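Local coordinates for Lmo0131 protein (Listeria monocytogenes, PDB 4Q6J) that is of unknown function but carries an EAL domain folded as a TIM barrel, a family generally assigned cyclic-di-GMP phosphodiesterase activity, at residues Ile78-Ile81 and Asn82-Gly86; Pro241-Glu244 and Ile245-Tyr249; Asn93-Ala96 and His97-Ala100. All blocks are in the same frame, centred on the assembly; numbering follows the deposited sequence. Where two conformers were deposited one is given.

Contact 1: Ile78-Ile81 and Asn82-Gly86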
loop_
_atom_site.group_PDB
_atom_site.type_symbol
_atom_site.label_atom_id
_atom_site.label_comp_id
_atom_site.label_asym_id
_atom_site.label_seq_id
_atom_site.Cartn_x
_atom_site.Cartn_y
_atom_site.Cartn_z
ATOM N N ILE B 78 -19.866 -25.544 -3.933
ATOM C CA ILE B 78 -20.769 -26.315 -3.098
ATOM C C ILE B 78 -21.392 -27.484 -3.868
ATOM O O ILE B 78 -21.481 -28.598 -3.371
ATOM C CB ILE B 78 -21.830 -25.397 -2.488
ATOM C CG1 ILE B 78 -21.171 -24.571 -1.384
ATOM C CG2 ILE B 78 -23.021 -26.195 -2.000
ATOM C CD1 ILE B 78 -22.003 -23.457 -0.851
ATOM N N LYS B 79 -21.811 -27.231 -5.099
ATOM C CA LYS B 79 -22.343 -28.295 -5.926
ATOM C C LYS B 79 -21.295 -29.387 -6.134
ATOM O O LYS B 79 -21.575 -30.575 -6.019
ATOM C CB LYS B 79 -22.778 -27.717 -7.267
ATOM C CG LYS B 79 -24.018 -26.867 -7.181
ATOM C CD LYS B 79 -24.097 -25.919 -8.381
ATOM C CE LYS B 79 -25.445 -25.240 -8.520
ATOM N NZ LYS B 79 -26.051 -24.984 -7.202
ATOM N N GLN B 80 -20.077 -28.969 -6.446
ATOM C CA GLN B 80 -18.990 -29.907 -6.692
ATOM C C GLN B 80 -18.617 -30.793 -5.482
ATOM O O GLN B 80 -18.303 -31.975 -5.640
ATOM C CB GLN B 80 -17.767 -29.155 -7.166
ATOM C CG GLN B 80 -16.699 -30.058 -7.769
ATOM C CD GLN B 80 -17.239 -30.971 -8.850
ATOM O OE1 GLN B 80 -17.508 -32.145 -8.619
ATOM N NE2 GLN B 80 -17.400 -30.426 -10.040
ATOM N N ILE B 81 -18.622 -30.212 -4.289
ATOM C CA ILE B 81 -18.342 -30.942 -3.063
ATOM C C ILE B 81 -19.444 -31.958 -2.860
ATOM O O ILE B 81 -19.167 -33.120 -2.553
ATOM C CB ILE B 81 -18.305 -29.993 -1.875
ATOM C CG1 ILE B 81 -17.091 -29.082 -1.960
ATOM C CG2 ILE B 81 -18.277 -30.756 -0.575
ATOM C CD1 ILE B 81 -17.188 -27.912 -0.996
ATOM N N ASN B 82 -20.693 -31.518 -3.034
ATOM C CA ASN B 82 -21.847 -32.417 -2.898
ATOM C C ASN B 82 -21.731 -33.610 -3.808
ATOM O O ASN B 82 -22.005 -34.716 -3.394
ATOM C CB ASN B 82 -23.182 -31.711 -3.174
ATOM C CG ASN B 82 -23.571 -30.753 -2.077
ATOM O OD1 ASN B 82 -23.050 -30.796 -0.959
ATOM N ND2 ASN B 82 -24.506 -29.886 -2.391
ATOM N N GLN B 83 -21.312 -33.376 -5.045
ATOM C CA GLN B 83 -21.127 -34.471 -5.991
ATOM C C GLN B 83 -20.092 -35.518 -5.545
ATOM O O GLN B 83 -20.283 -36.695 -5.790
ATOM C CB GLN B 83 -20.800 -33.956 -7.398
ATOM C CG GLN B 83 -20.909 -35.023 -8.467
ATOM C CD GLN B 83 -19.578 -35.675 -8.839
ATOM O OE1 GLN B 83 -19.534 -36.633 -9.621
ATOM N NE2 GLN B 83 -18.493 -35.152 -8.294
ATOM N N LEU B 84 -19.020 -35.094 -4.889
ATOM C CA LEU B 84 -17.902 -35.984 -4.597
ATOM C C LEU B 84 -18.114 -36.758 -3.320
ATOM O O LEU B 84 -17.188 -37.347 -2.792
ATOM C CB LEU B 84 -16.573 -35.222 -4.539
ATOM C CG LEU B 84 -16.166 -34.677 -5.910
ATOM C CD1 LEU B 84 -15.085 -33.622 -5.807
ATOM C CD2 LEU B 84 -15.718 -35.800 -6.811
ATOM N N GLY B 85 -19.329 -36.749 -2.813
ATOM C CA GLY B 85 -19.672 -37.653 -1.747
ATOM C C GLY B 85 -18.911 -37.452 -0.456
ATOM O O GLY B 85 -18.884 -38.333 0.391
ATOM N N GLY B 86 -18.288 -36.289 -0.300
ATOM C CA GLY B 86 -17.602 -35.940 0.929
ATOM C C GLY B 86 -16.201 -36.472 0.941
ATOM O O GLY B 86 -15.527 -36.386 1.946
HETATM O O HOH W 1 -16.712 -34.123 -1.347
#
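The amides of Gln80 and Gln83 stand nearly perpendicular, their planes 84° apart, while the two side chains run side by side in the same direction. Gln80 OE1 faces Gln83 NE2 at 3.2 Å. The other end of that second amide, OE1, is occupied by a hydrogen bond from Lys246 NZ of helix 242-248. Gln80 reaches this place because its chain bends at chi2 (52°), which also brings OE1 to 3.9 Å from Leu84 CG. A third amide, that of Asn82, lies beside Ile78, with ND2 at 4.0 Å from Ile78 CG2. Both its polar atoms are satisfied beyond the helix, OD1 by Lys117 N and ND2 by His115 O, so the amide's rotation is fixed by two backbone groups. These side chains sit on the last turn of helix 66-83, an outer helix of the TIM barrel. Asn82 N still donates a regular helical bond to Ile78 O, but Leu84 N splits its donation between Gln80 O and, weakly, Ile81 O at 3.1 Å. The chain then leaves the helix at Leu84 and passes through Gly85, whose phi is positive (63°). The ending resembles a Schellman motif with water inserted: one water donates to Ile81 O at 2.9 Å and weakly accepts from Gly86 N, where Ile81 O and Gly86 N themselves are 4.0 Å apart.

Contact 2: Pro241-Glu244 and Ile245-Tyr249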
loop_
_atom_site.group_PDB
_atom_site.type_symbol
_atom_site.label_atom_id
_atom_site.label_comp_id
_atom_site.label_asym_id
_atom_site.label_seq_id
_atom_site.Cartn_x
_atom_site.Cartn_y
_atom_site.Cartn_z
ATOM N N PRO B 241 -10.117 -28.061 -15.411
ATOM C CA PRO B 241 -11.547 -28.348 -15.288
ATOM C C PRO B 241 -11.735 -29.630 -14.485
ATOM O O PRO B 241 -10.871 -30.495 -14.552
ATOM C CB PRO B 241 -11.971 -28.594 -16.735
ATOM C CG PRO B 241 -11.043 -27.822 -17.535
ATOM C CD PRO B 241 -9.719 -27.885 -16.816
HETATM N N MSE B 242 -12.825 -29.755 -13.744
HETATM C CA MSE B 242 -13.092 -31.005 -13.045
HETATM C C MSE B 242 -13.060 -32.192 -14.004
HETATM O O MSE B 242 -12.585 -33.273 -13.644
HETATM C CB MSE B 242 -14.424 -30.972 -12.295
HETATM C CG MSE B 242 -14.646 -32.214 -11.401
HETATM SE SE MSE B 242 -13.130 -32.626 -10.212
HETATM C CE MSE B 242 -13.427 -31.378 -8.778
ATOM N N GLU B 243 -13.579 -31.979 -15.210
ATOM C CA GLU B 243 -13.595 -33.000 -16.250
ATOM C C GLU B 243 -12.220 -33.609 -16.482
ATOM O O GLU B 243 -12.069 -34.824 -16.497
ATOM C CB GLU B 243 -14.116 -32.395 -17.555
ATOM C CG GLU B 243 -13.574 -33.037 -18.820
ATOM C CD GLU B 243 -13.060 -32.014 -19.834
ATOM O OE1 GLU B 243 -13.005 -30.807 -19.489
ATOM O OE2 GLU B 243 -12.708 -32.427 -20.971
ATOM N N GLU B 244 -11.219 -32.757 -16.655
ATOM C CA GLU B 244 -9.859 -33.201 -16.928
ATOM C C GLU B 244 -9.126 -33.756 -15.686
ATOM O O GLU B 244 -8.228 -34.609 -15.790
ATOM C CB GLU B 244 -9.089 -32.077 -17.581
ATOM C CG GLU B 244 -9.825 -31.485 -18.752
ATOM C CD GLU B 244 -9.091 -30.296 -19.375
ATOM O OE1 GLU B 244 -7.877 -30.142 -19.141
ATOM O OE2 GLU B 244 -9.732 -29.504 -20.102
ATOM N N ILE B 245 -9.515 -33.286 -14.509
ATOM C CA ILE B 245 -9.054 -33.947 -13.295
ATOM C C ILE B 245 -9.487 -35.411 -13.296
ATOM O O ILE B 245 -8.680 -36.295 -13.164
ATOM C CB ILE B 245 -9.624 -33.319 -12.018
ATOM C CG1 ILE B 245 -9.046 -31.918 -11.768
ATOM C CG2 ILE B 245 -9.344 -34.230 -10.840
ATOM C CD1 ILE B 245 -7.587 -31.908 -11.410
ATOM N N LYS B 246 -10.773 -35.657 -13.459
ATOM C CA LYS B 246 -11.286 -37.009 -13.349
ATOM C C LYS B 246 -10.728 -37.939 -14.427
ATOM O O LYS B 246 -10.595 -39.155 -14.203
ATOM C CB LYS B 246 -12.809 -36.998 -13.368
ATOM C CG LYS B 246 -13.421 -36.658 -12.030
ATOM C CD LYS B 246 -14.931 -36.468 -12.128
ATOM C CE LYS B 246 -15.555 -36.114 -10.778
ATOM N NZ LYS B 246 -17.025 -35.838 -10.896
ATOM N N GLN B 247 -10.385 -37.365 -15.582
ATOM C CA GLN B 247 -9.766 -38.143 -16.669
ATOM C C GLN B 247 -8.324 -38.471 -16.334
ATOM O O GLN B 247 -7.799 -39.480 -16.764
ATOM C CB GLN B 247 -9.889 -37.424 -18.014
ATOM C CG GLN B 247 -11.341 -37.388 -18.458
ATOM C CD GLN B 247 -11.660 -36.432 -19.587
ATOM O OE1 GLN B 247 -10.804 -35.693 -20.069
ATOM N NE2 GLN B 247 -12.920 -36.444 -20.015
ATOM N N LYS B 248 -7.704 -37.631 -15.512
ATOM C CA LYS B 248 -6.313 -37.825 -15.115
ATOM C C LYS B 248 -6.196 -38.720 -13.905
ATOM O O LYS B 248 -5.289 -39.543 -13.815
ATOM C CB LYS B 248 -5.617 -36.477 -14.850
ATOM C CG LYS B 248 -4.101 -36.574 -14.970
ATOM C CD LYS B 248 -3.331 -35.373 -14.435
ATOM C CE LYS B 248 -1.847 -35.697 -14.421
ATOM N NZ LYS B 248 -1.030 -34.713 -13.670
ATOM N N TYR B 249 -7.128 -38.541 -12.979
ATOM C CA TYR B 249 -7.159 -39.248 -11.709
ATOM C C TYR B 249 -8.499 -39.921 -11.595
ATOM O O TYR B 249 -9.483 -39.295 -11.202
ATOM C CB TYR B 249 -7.043 -38.264 -10.557
ATOM C CG TYR B 249 -5.778 -37.446 -10.581
ATOM C CD1 TYR B 249 -4.562 -38.014 -10.249
ATOM C CD2 TYR B 249 -5.806 -36.106 -10.922
ATOM C CE1 TYR B 249 -3.409 -37.268 -10.265
ATOM C CE2 TYR B 249 -4.665 -35.356 -10.931
ATOM C CZ TYR B 249 -3.465 -35.943 -10.603
ATOM O OH TYR B 249 -2.321 -35.188 -10.608
#
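Met242 meets Ile245 through a folded chain: CG lies anti to the backbone N (chi1 -173°), and a bend at chi2 (50°) turns the selenium of this selenomethionine along the helix, to 4.0 Å from Ile245 CB. The two side chains meet at a slant. The same chi1 sets Met242 CG against Lys246 CE at 4.1 Å, where the extended Lys246 passes slantwise over Met242 on its way to Gln83. Backbone bonds set the spacing. Ile245 N donates to Pro241 O at 3.1 Å, closing the first turn of helix 242-248 onto its N-cap residue, and the same oxygen is touched by Ile245 CG1 at 3.6 Å. Ile245 and Met242 form the apolar side of the helix, for both pack on strand 20-29, Met242 on Tyr24 and Ile245 on Pro26. On another side Gln247 lies across Glu243, with NE2 at 3.7 Å from Glu243 CG, a detail made uncertain by a second conformer of the glutamate. At the far end Ile245 O accepts from both Lys248 N and Tyr249 N, the latter at only 2.7 Å, and Lys248 NZ gives a weak bond to Tyr249 OH. Acidic Glu243 and Glu244 in the first turn and basic Lys248 in the last match the helix dipole, an arrangement that probably favours the helix electrostatically.

Contact 3: Asn93-Ala96 and His97-Ala100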
loop_
_atom_site.group_PDB
_atom_site.type_symbol
_atom_site.label_atom_id
_atom_site.label_comp_id
_atom_site.label_asym_id
_atom_site.label_seq_id
_atom_site.Cartn_x
_atom_site.Cartn_y
_atom_site.Cartn_z
ATOM N N ASN B 93 -11.633 -18.964 -2.731
ATOM C CA ASN B 93 -10.908 -17.774 -2.362
ATOM C C ASN B 93 -11.879 -16.679 -2.043
ATOM O O ASN B 93 -12.698 -16.305 -2.884
ATOM C CB ASN B 93 -10.006 -17.346 -3.514
ATOM C CG ASN B 93 -8.895 -18.321 -3.748
ATOM O OD1 ASN B 93 -8.528 -19.083 -2.855
ATOM N ND2 ASN B 93 -8.360 -18.325 -4.941
ATOM N N ILE B 94 -11.810 -16.168 -0.826
ATOM C CA ILE B 94 -12.631 -15.037 -0.460
ATOM C C ILE B 94 -11.716 -13.947 0.054
ATOM O O ILE B 94 -10.968 -14.148 1.000
ATOM C CB ILE B 94 -13.633 -15.394 0.621
ATOM C CG1 ILE B 94 -14.553 -16.503 0.117
ATOM C CG2 ILE B 94 -14.462 -14.176 0.993
ATOM C CD1 ILE B 94 -15.497 -16.991 1.134
ATOM N N PRO B 95 -11.740 -12.793 -0.602
ATOM C CA PRO B 95 -10.960 -11.619 -0.208
ATOM C C PRO B 95 -11.221 -11.214 1.233
ATOM O O PRO B 95 -12.346 -11.325 1.713
ATOM C CB PRO B 95 -11.494 -10.532 -1.141
ATOM C CG PRO B 95 -12.030 -11.250 -2.305
ATOM C CD PRO B 95 -12.581 -12.531 -1.777
ATOM N N ALA B 96 -10.179 -10.740 1.905
ATOM C CA ALA B 96 -10.292 -10.305 3.286
ATOM C C ALA B 96 -11.476 -9.341 3.531
ATOM O O ALA B 96 -12.179 -9.477 4.508
ATOM C CB ALA B 96 -8.980 -9.705 3.746
ATOM N N HIS B 97 -11.662 -8.375 2.632
ATOM C CA HIS B 97 -12.826 -7.466 2.636
ATOM C C HIS B 97 -14.173 -8.178 2.793
ATOM O O HIS B 97 -15.024 -7.757 3.567
ATOM C CB HIS B 97 -12.848 -6.612 1.348
ATOM C CG HIS B 97 -14.176 -5.952 1.063
ATOM N ND1 HIS B 97 -14.581 -4.784 1.679
ATOM C CD2 HIS B 97 -15.181 -6.297 0.223
ATOM C CE1 HIS B 97 -15.781 -4.450 1.240
ATOM N NE2 HIS B 97 -16.170 -5.349 0.356
ATOM N N TYR B 98 -14.351 -9.247 2.023
ATOM C CA TYR B 98 -15.565 -10.063 2.064
ATOM C C TYR B 98 -15.691 -10.869 3.373
ATOM O O TYR B 98 -16.763 -10.990 3.922
ATOM C CB TYR B 98 -15.576 -11.023 0.889
ATOM C CG TYR B 98 -16.346 -10.526 -0.284
ATOM C CD1 TYR B 98 -17.669 -10.869 -0.457
ATOM C CD2 TYR B 98 -15.761 -9.707 -1.220
ATOM C CE1 TYR B 98 -18.387 -10.406 -1.519
ATOM C CE2 TYR B 98 -16.475 -9.237 -2.297
ATOM C CZ TYR B 98 -17.793 -9.593 -2.430
ATOM O OH TYR B 98 -18.533 -9.130 -3.477
ATOM N N VAL B 99 -14.577 -11.407 3.866
ATOM C CA VAL B 99 -14.591 -12.121 5.130
ATOM C C VAL B 99 -14.991 -11.191 6.286
ATOM O O VAL B 99 -15.660 -11.601 7.232
ATOM C CB VAL B 99 -13.244 -12.842 5.401
ATOM C CG1 VAL B 99 -13.238 -13.471 6.787
ATOM C CG2 VAL B 99 -12.976 -13.908 4.326
ATOM N N ALA B 100 -14.613 -9.924 6.169
ATOM C CA ALA B 100 -14.873 -8.955 7.224
ATOM C C ALA B 100 -16.235 -8.294 7.091
ATOM O O ALA B 100 -16.608 -7.476 7.926
ATOM C CB ALA B 100 -13.787 -7.905 7.258
#
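Ile94 reaches over the start of the helix, and its atoms can be followed outward from CB, which already touches Val99 CG2 at 4.0 Å. The branch methyl CG2, placed anti to the backbone N by chi1 (-60°), makes the main contacts: it presses on Tyr98 CB at 3.3 Å, a tight approach, and meets Val99 CG2 at 3.7 Å. Ile94 crosses both side chains at about a right angle. The other branch, CG1 and then CD1, makes no approach to residues 97-100; beyond the two segments the side chain packs on Gln70 and Ile124. This is a junction of the TIM barrel, where strand 89-95 ends and the chain turns directly into the short helix 96-99. The carbonyl of Pro95, the N-cap residue, links the two: Pro95 O accepts from Val99 N at 3.1 Å, in the carbonyl plane, and weakly from Tyr98 N at 2.9 Å. Ala96 O takes Ala100 N at 3.0 Å in the next bond of the helix. The Pro95 ring runs side by side with Tyr98, CG lying obliquely to the aromatic ring at 4.2 Å from CD2. Tyr98 has a chi1 of -96°, well off a staggered value, consistent with some strain where the Ile94 methyl presses on CB. Its ring goes on to an edge-to-face pairing with Tyr104.

In the fold
Contacts 1 and 2 form one continuous patch, with centres 15 Å apart: Gln83 OE1 and Lys246 NZ are 2.9 Å apart, Gln80 NE2 lies 3.6 Å from Met242 CG, and Leu84 CD1 lies 4.1 Å from Met242 CE. The end of helix 66-83 is thereby joined to the C-terminal helix 242-248. Contact 3 stands apart, its centre about 23 Å from that of contact 1 and about 29 Å from that of contact 2, on the opposite side of the chain's centre from the latter. Strand 89-95 spans the gap, starting just after contact 1 and ending in contact 3. Contact 3 therefore occupies the barrel end formed by strand C-termini, where TIM-barrel enzymes place their active sites.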